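PDB 4AN8: CRISPR-associated protein CasA/Cse1 from Thermus thermophilus, which forms part of the Cascade ribonucleoprotein complex of type I-E CRISPR systems, which probably provides crRNA-guided defence against viruses and plasmids. Local coordinates for residues A181-P185 / V186-A190; P237-G240 / R241-Y245; R301-W304 / R305-A309. All blocks are in the same frame, centred on the assembly; numbering follows the deposited sequence.

Contact 1 (A181-P185 / V186-A190)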
loop_
_atom_site.group_PDB
_atom_site.type_symbol
_atom_site.label_atom_id
_atom_site.label_comp_id
_atom_site.label_asym_id
_atom_site.label_seq_id
_atom_site.Cartn_x
_atom_site.Cartn_y
_atom_site.Cartn_z
ATOM N N ALA A 181 -17.642 -11.400 -8.176
ATOM C CA ALA A 181 -16.827 -10.322 -8.714
ATOM C C ALA A 181 -15.348 -10.633 -8.529
ATOM O O ALA A 181 -14.969 -11.410 -7.650
ATOM C CB ALA A 181 -17.190 -9.034 -8.035
ATOM N N LYS A 182 -14.519 -10.030 -9.365
ATOM C CA LYS A 182 -13.068 -10.157 -9.274
ATOM C C LYS A 182 -12.503 -9.115 -8.305
ATOM O O LYS A 182 -13.191 -8.164 -7.935
ATOM C CB LYS A 182 -12.426 -9.949 -10.651
ATOM C CG LYS A 182 -12.944 -10.876 -11.731
ATOM C CD LYS A 182 -12.449 -12.301 -11.541
ATOM C CE LYS A 182 -13.058 -13.252 -12.581
ATOM N NZ LYS A 182 -14.530 -13.481 -12.365
ATOM N N ASP A 183 -11.244 -9.313 -7.921
ATOM C CA ASP A 183 -10.473 -8.344 -7.153
ATOM C C ASP A 183 -10.402 -7.009 -7.894
ATOM O O ASP A 183 -10.180 -6.966 -9.114
ATOM C CB ASP A 183 -9.029 -8.827 -6.969
ATOM C CG ASP A 183 -8.888 -9.937 -5.953
ATOM O OD1 ASP A 183 -9.858 -10.274 -5.245
ATOM O OD2 ASP A 183 -7.771 -10.474 -5.847
ATOM N N ALA A 184 -10.585 -5.933 -7.150
ATOM C CA ALA A 184 -10.252 -4.613 -7.641
ATOM C C ALA A 184 -8.745 -4.629 -7.812
ATOM O O ALA A 184 -8.084 -5.565 -7.331
ATOM C CB ALA A 184 -10.694 -3.558 -6.641
ATOM N N PRO A 185 -8.182 -3.626 -8.508
ATOM C CA PRO A 185 -6.787 -3.752 -8.969
ATOM C C PRO A 185 -5.718 -3.842 -7.887
ATOM O O PRO A 185 -4.698 -4.501 -8.103
ATOM C CB PRO A 185 -6.559 -2.474 -9.794
ATOM C CG PRO A 185 -7.898 -2.007 -10.170
ATOM C CD PRO A 185 -8.857 -2.448 -9.084
ATOM N N VAL A 186 -5.894 -3.166 -6.757
ATOM C CA VAL A 186 -4.877 -3.245 -5.723
ATOM C C VAL A 186 -5.388 -3.859 -4.432
ATOM O O VAL A 186 -4.886 -3.566 -3.367
ATOM C CB VAL A 186 -4.167 -1.874 -5.466
ATOM C CG1 VAL A 186 -3.192 -1.567 -6.620
ATOM C CG2 VAL A 186 -5.191 -0.752 -5.275
ATOM N N ALA A 187 -6.372 -4.737 -4.536
ATOM C CA ALA A 187 -6.865 -5.479 -3.377
ATOM C C ALA A 187 -5.764 -6.221 -2.604
ATOM O O ALA A 187 -5.798 -6.262 -1.365
ATOM C CB ALA A 187 -7.950 -6.456 -3.798
ATOM N N ARG A 188 -4.801 -6.792 -3.333
ATOM C CA ARG A 188 -3.799 -7.697 -2.752
ATOM C C ARG A 188 -2.419 -7.087 -2.470
ATOM O O ARG A 188 -1.792 -7.426 -1.473
ATOM C CB ARG A 188 -3.590 -8.942 -3.641
ATOM C CG ARG A 188 -4.856 -9.632 -4.115
ATOM C CD ARG A 188 -5.693 -10.073 -2.923
ATOM N NE ARG A 188 -7.032 -10.504 -3.326
ATOM C CZ ARG A 188 -7.914 -11.078 -2.512
ATOM N NH1 ARG A 188 -7.631 -11.307 -1.228
ATOM N NH2 ARG A 188 -9.090 -11.420 -2.982
ATOM N N PRO A 189 -1.908 -6.240 -3.384
ATOM C CA PRO A 189 -0.485 -5.949 -3.241
ATOM C C PRO A 189 -0.243 -4.847 -2.254
ATOM O O PRO A 189 -1.132 -4.031 -1.992
ATOM C CB PRO A 189 -0.071 -5.479 -4.644
ATOM C CG PRO A 189 -1.336 -4.941 -5.231
ATOM C CD PRO A 189 -2.455 -5.755 -4.662
ATOM N N ALA A 190 0.968 -4.828 -1.728
ATOM C CA ALA A 190 1.428 -3.744 -0.888
ATOM C C ALA A 190 1.786 -2.569 -1.788
ATOM O O ALA A 190 2.426 -2.756 -2.808
ATOM C CB ALA A 190 2.646 -4.204 -0.115
HETATM O O HOH W 1 -4.946 -7.066 -6.392
#
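Asp183 and Arg188 close this loop with a two-pronged salt bridge. Arg188 grips the carboxylate side-on: NE lies 2.6 Å from Asp183 OD2 at a nearly straight N-H...O angle of 167°, and NH2 lies 2.7 Å from Asp183 OD1. The carboxylate and guanidinium planes stand 47° apart. NE reaches OD2 from above the carboxylate plane, whereas NH2 meets OD1 on its syn side. A bend at chi2 (-59°) turns the arginine chain back so that NE and one NH face the acid together. Further bonds restrain both groups: Gly170 N also binds Asp183 OD1, and Arg188 NH1 reaches Ser350 OG and Gln352 O.

Within the ring closed by this pair, the backbone makes a type I beta turn from Ala184 to Ala187, in the loop joining strands 178-181 and 191-195. Its closing bond, Ala187 N to Ala184 O, is weak at 3.4 Å.

Water 1 adds a second link, donating to Pro185 O and accepting from Arg188 N, each at 3.1 Å.

The apolar contribution is slight: Ala187 CB lies 4.1 Å from Asp183 CB. Val186 starts away from 181-185 at its CB, and its side chain packs on Ala166 and Phe167, while Pro185 rests on Trp247.

Contact 2 (P237-G240 / R241-Y245)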
loop_
_atom_site.group_PDB
_atom_site.type_symbol
_atom_site.label_atom_id
_atom_site.label_comp_id
_atom_site.label_asym_id
_atom_site.label_seq_id
_atom_site.Cartn_x
_atom_site.Cartn_y
_atom_site.Cartn_z
ATOM N N PRO A 237 -8.762 -5.040 -20.661
ATOM C CA PRO A 237 -7.437 -5.464 -20.212
ATOM C C PRO A 237 -6.997 -4.515 -19.107
ATOM O O PRO A 237 -7.288 -3.336 -19.185
ATOM C CB PRO A 237 -6.572 -5.343 -21.469
ATOM C CG PRO A 237 -7.363 -4.478 -22.434
ATOM C CD PRO A 237 -8.808 -4.652 -22.083
ATOM N N LEU A 238 -6.357 -5.043 -18.069
ATOM C CA LEU A 238 -5.949 -4.267 -16.909
ATOM C C LEU A 238 -4.616 -3.613 -17.210
ATOM O O LEU A 238 -3.560 -4.058 -16.756
ATOM C CB LEU A 238 -5.840 -5.199 -15.692
ATOM C CG LEU A 238 -5.695 -4.679 -14.261
ATOM C CD1 LEU A 238 -6.926 -3.846 -13.844
ATOM C CD2 LEU A 238 -5.482 -5.873 -13.286
ATOM N N THR A 239 -4.657 -2.557 -18.010
ATOM C CA THR A 239 -3.437 -1.896 -18.430
ATOM C C THR A 239 -3.694 -0.411 -18.566
ATOM O O THR A 239 -4.840 0.016 -18.633
ATOM C CB THR A 239 -2.947 -2.459 -19.790
ATOM O OG1 THR A 239 -1.685 -1.874 -20.105
ATOM C CG2 THR A 239 -3.962 -2.160 -20.937
ATOM N N GLY A 240 -2.639 0.385 -18.635
ATOM C CA GLY A 240 -2.804 1.828 -18.668
ATOM C C GLY A 240 -2.763 2.376 -17.255
ATOM O O GLY A 240 -3.629 2.067 -16.434
ATOM N N ARG A 241 -1.755 3.192 -16.964
ATOM C CA ARG A 241 -1.522 3.648 -15.602
ATOM C C ARG A 241 -2.744 4.331 -14.980
ATOM O O ARG A 241 -3.176 3.958 -13.895
ATOM C CB ARG A 241 -0.303 4.567 -15.517
ATOM C CG ARG A 241 0.079 4.932 -14.076
ATOM C CD ARG A 241 1.227 5.918 -14.061
ATOM N NE ARG A 241 2.404 5.372 -14.729
ATOM C CZ ARG A 241 3.536 6.033 -14.908
ATOM N NH1 ARG A 241 3.674 7.287 -14.443
ATOM N NH2 ARG A 241 4.539 5.434 -15.531
ATOM N N THR A 242 -3.300 5.332 -15.652
ATOM C CA THR A 242 -4.395 6.071 -15.047
ATOM C C THR A 242 -5.698 5.325 -15.160
ATOM O O THR A 242 -6.618 5.566 -14.371
ATOM C CB THR A 242 -4.533 7.490 -15.612
ATOM O OG1 THR A 242 -5.056 7.430 -16.942
ATOM C CG2 THR A 242 -3.175 8.159 -15.630
ATOM N N ARG A 243 -5.792 4.414 -16.127
ATOM C CA ARG A 243 -7.004 3.596 -16.247
ATOM C C ARG A 243 -7.026 2.674 -15.032
ATOM O O ARG A 243 -8.037 2.480 -14.396
ATOM C CB ARG A 243 -7.011 2.782 -17.561
ATOM C CG ARG A 243 -8.126 1.748 -17.645
ATOM C CD ARG A 243 -8.110 0.937 -18.979
ATOM N NE ARG A 243 -8.231 1.803 -20.158
ATOM C CZ ARG A 243 -7.223 2.043 -21.002
ATOM N NH1 ARG A 243 -6.025 1.477 -20.834
ATOM N NH2 ARG A 243 -7.411 2.840 -22.035
ATOM N N VAL A 244 -5.882 2.107 -14.713
ATOM C CA VAL A 244 -5.775 1.296 -13.514
ATOM C C VAL A 244 -5.933 2.084 -12.197
ATOM O O VAL A 244 -6.624 1.629 -11.315
ATOM C CB VAL A 244 -4.528 0.415 -13.553
ATOM C CG1 VAL A 244 -4.373 -0.366 -12.233
ATOM C CG2 VAL A 244 -4.665 -0.556 -14.725
ATOM N N TYR A 245 -5.343 3.273 -12.095
ATOM C CA TYR A 245 -5.539 4.156 -10.930
ATOM C C TYR A 245 -7.009 4.504 -10.682
ATOM O O TYR A 245 -7.419 4.790 -9.555
ATOM C CB TYR A 245 -4.795 5.483 -11.134
ATOM C CG TYR A 245 -3.297 5.450 -10.881
ATOM C CD1 TYR A 245 -2.633 4.261 -10.521
ATOM C CD2 TYR A 245 -2.545 6.610 -11.012
ATOM C CE1 TYR A 245 -1.269 4.256 -10.285
ATOM C CE2 TYR A 245 -1.181 6.615 -10.776
ATOM C CZ TYR A 245 -0.549 5.450 -10.412
ATOM O OH TYR A 245 0.807 5.491 -10.199
#
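The start of helix 241-245 is formed where Gly240, its N-cap residue, hands its carbonyl to the first helical turn: Val244 N donates to Gly240 O at 2.8 Å, with an N-H...O angle of 167°. One residue earlier, Thr239 O receives Arg243 NH1 at 2.9 Å. This oxygen lies near the guanidinium plane, but the donor stands about 45° out of the carbonyl plane. The arginine reaches it by running straight to CD, followed by a bend at chi3 (-59°) that helps bring NH1 round to Thr239 O. Asp214 O is a second acceptor for NH1.

Ahead of the cap, Leu238 is the centre of an inverse gamma turn, which redirects the chain as it leaves strand 235-237; the Thr239 N to Pro237 O bond is weak. Gly240 then adopts a positive phi, a conformation readily open to a residue without a side chain.

Apolar contact is made by Leu238 CD1 and Val244 CG2, 4.1 Å apart, with the two side chains crossing at about a right angle. Asp215 accepts from the first-turn amides of Thr242 and Arg243 with OD2 and OD1 respectively, and the Arg241 guanidinium binds Val208 O and Pro209 O.

Contact 3 (R301-W304 / R305-A309)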
loop_
_atom_site.group_PDB
_atom_site.type_symbol
_atom_site.label_atom_id
_atom_site.label_comp_id
_atom_site.label_asym_id
_atom_site.label_seq_id
_atom_site.Cartn_x
_atom_site.Cartn_y
_atom_site.Cartn_z
ATOM N N ARG A 301 4.250 -12.033 9.258
ATOM C CA ARG A 301 5.577 -11.813 8.688
ATOM C C ARG A 301 5.908 -10.338 8.398
ATOM O O ARG A 301 5.245 -9.681 7.611
ATOM C CB ARG A 301 5.721 -12.655 7.421
ATOM C CG ARG A 301 6.977 -12.427 6.614
ATOM C CD ARG A 301 6.845 -13.117 5.265
ATOM N NE ARG A 301 7.987 -12.858 4.396
ATOM C CZ ARG A 301 9.118 -13.550 4.425
ATOM N NH1 ARG A 301 9.253 -14.551 5.282
ATOM N NH2 ARG A 301 10.112 -13.245 3.596
ATOM N N SER A 302 6.961 -9.837 9.029
ATOM C CA SER A 302 7.437 -8.471 8.820
ATOM C C SER A 302 7.648 -8.168 7.349
ATOM O O SER A 302 8.288 -8.931 6.638
ATOM C CB SER A 302 8.758 -8.241 9.574
ATOM O OG SER A 302 8.555 -8.212 10.978
ATOM N N PHE A 303 7.134 -7.032 6.896
ATOM C CA PHE A 303 7.184 -6.705 5.483
ATOM C C PHE A 303 8.602 -6.491 4.909
ATOM O O PHE A 303 8.893 -6.888 3.780
ATOM C CB PHE A 303 6.311 -5.488 5.182
ATOM C CG PHE A 303 6.172 -5.224 3.728
ATOM C CD1 PHE A 303 5.547 -6.148 2.911
ATOM C CD2 PHE A 303 6.724 -4.084 3.157
ATOM C CE1 PHE A 303 5.435 -5.905 1.515
ATOM C CE2 PHE A 303 6.625 -3.840 1.789
ATOM C CZ PHE A 303 5.985 -4.746 0.966
ATOM N N TRP A 304 9.476 -5.861 5.679
ATOM C CA TRP A 304 10.822 -5.556 5.205
ATOM C C TRP A 304 11.588 -6.833 4.861
ATOM O O TRP A 304 12.617 -6.790 4.178
ATOM C CB TRP A 304 11.601 -4.688 6.214
ATOM C CG TRP A 304 11.605 -5.232 7.622
ATOM C CD1 TRP A 304 10.726 -4.926 8.614
ATOM C CD2 TRP A 304 12.514 -6.194 8.174
ATOM N NE1 TRP A 304 11.030 -5.623 9.759
ATOM C CE2 TRP A 304 12.134 -6.404 9.519
ATOM C CE3 TRP A 304 13.623 -6.875 7.674
ATOM C CZ2 TRP A 304 12.818 -7.297 10.368
ATOM C CZ3 TRP A 304 14.316 -7.754 8.527
ATOM C CH2 TRP A 304 13.898 -7.959 9.852
ATOM N N ARG A 305 11.078 -7.965 5.328
ATOM C CA ARG A 305 11.700 -9.249 5.034
ATOM C C ARG A 305 11.683 -9.583 3.553
ATOM O O ARG A 305 12.442 -10.426 3.099
ATOM C CB ARG A 305 11.010 -10.362 5.798
ATOM C CG ARG A 305 11.402 -10.400 7.239
ATOM C CD ARG A 305 11.546 -11.835 7.627
ATOM N NE ARG A 305 10.525 -12.216 8.559
ATOM C CZ ARG A 305 10.247 -13.466 8.893
ATOM N NH1 ARG A 305 10.900 -14.489 8.350
ATOM N NH2 ARG A 305 9.285 -13.674 9.770
ATOM N N ASP A 306 10.809 -8.929 2.802
ATOM C CA ASP A 306 10.765 -9.121 1.357
ATOM C C ASP A 306 11.591 -8.089 0.586
ATOM O O ASP A 306 11.585 -8.113 -0.645
ATOM C CB ASP A 306 9.311 -9.094 0.856
ATOM C CG ASP A 306 8.504 -10.268 1.354
ATOM O OD1 ASP A 306 8.980 -11.408 1.250
ATOM O OD2 ASP A 306 7.398 -10.061 1.887
ATOM N N PHE A 307 12.270 -7.176 1.278
ATOM C CA PHE A 307 12.950 -6.079 0.582
ATOM C C PHE A 307 14.125 -6.483 -0.342
ATOM O O PHE A 307 14.455 -5.733 -1.264
ATOM C CB PHE A 307 13.423 -4.969 1.535
ATOM C CG PHE A 307 12.330 -4.028 2.003
ATOM C CD1 PHE A 307 11.017 -4.159 1.556
ATOM C CD2 PHE A 307 12.631 -3.000 2.898
ATOM C CE1 PHE A 307 10.043 -3.292 1.997
ATOM C CE2 PHE A 307 11.673 -2.131 3.338
ATOM C CZ PHE A 307 10.377 -2.260 2.887
ATOM N N SER A 308 14.776 -7.622 -0.104
ATOM C CA SER A 308 15.851 -8.058 -1.005
ATOM C C SER A 308 15.295 -8.905 -2.150
ATOM O O SER A 308 15.828 -8.890 -3.254
ATOM C CB SER A 308 16.919 -8.846 -0.244
ATOM O OG SER A 308 16.365 -10.042 0.277
ATOM N N ALA A 309 14.207 -9.618 -1.887
ATOM C CA ALA A 309 13.570 -10.434 -2.901
ATOM C C ALA A 309 12.873 -9.602 -3.995
ATOM O O ALA A 309 12.603 -10.120 -5.075
ATOM C CB ALA A 309 12.586 -11.416 -2.272
HETATM O O HOH W 2 8.563 -11.331 11.063
#
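Arg301 and Asp306 form a salt bridge across the turn, with Arg301 NH2 3.2 Å from Asp306 OD1. The donor approaches from above the carboxylate plane, 49° out of it. The extended chain of Arg301 also brings its guanidinium against Arg305, whose CB lies over one face, and Arg301 NH1 and Arg305 NH1 come to 3.5 Å. This proximity of like charges is probably eased by acids: Asp306 beside Arg301, its OD1 shared with Arg285 NH1, and Glu386, which forms a salt bridge with Arg305 NH1.

Trp304 CA sits over the centre of the Phe307 ring, 3.7 Å from its centroid and only 4° off the normal, a CH-pi contact. Phe303 CE2 approaches Phe307 CE1 to 3.5 Å, with the ring planes at 90°. Arg305 CG lies over the six-membered ring of Trp304.

Positioning these groups is a 3-10 segment spanning 303-306, marked by i+3 bonds: Asp306 N to Phe303 O at 3.0 Å, and Phe307 N to Trp304 O at 2.9 Å just beyond it. Water 2 joins Ser302 N to Arg305 NH2. Asp438 accepts from Trp304 NE1 and also bonds Ser302 OG. Phe441 of helix 429-446 stacks on Trp304, Leu378 of helix 372-403 touches Phe307, and Tyr363 of strand 354-364 meets Phe307 edge-to-face.

In the fold
Contact 1 touches each of the other two. Pro185 reaches contact 2 by two apolar approaches: its CB lies 3.9 Å from Val244 CG1, and its CG lies 4.2 Å from Leu238 CD1. At the far end of the same loop, Ala190 CB packs on Phe303 CZ of contact 3 at 3.6 Å. Through these touches segment 181-190 bridges helix 241-245 and the 3-10 segment beside helices 372-403 and 429-446. Contacts 2 and 3 do not meet; their nearest atoms are about 16 Å apart and their centres about 27 Å. The centre of contact 1 is about 13 Å from that of contact 2 and about 20 Å from that of contact 3.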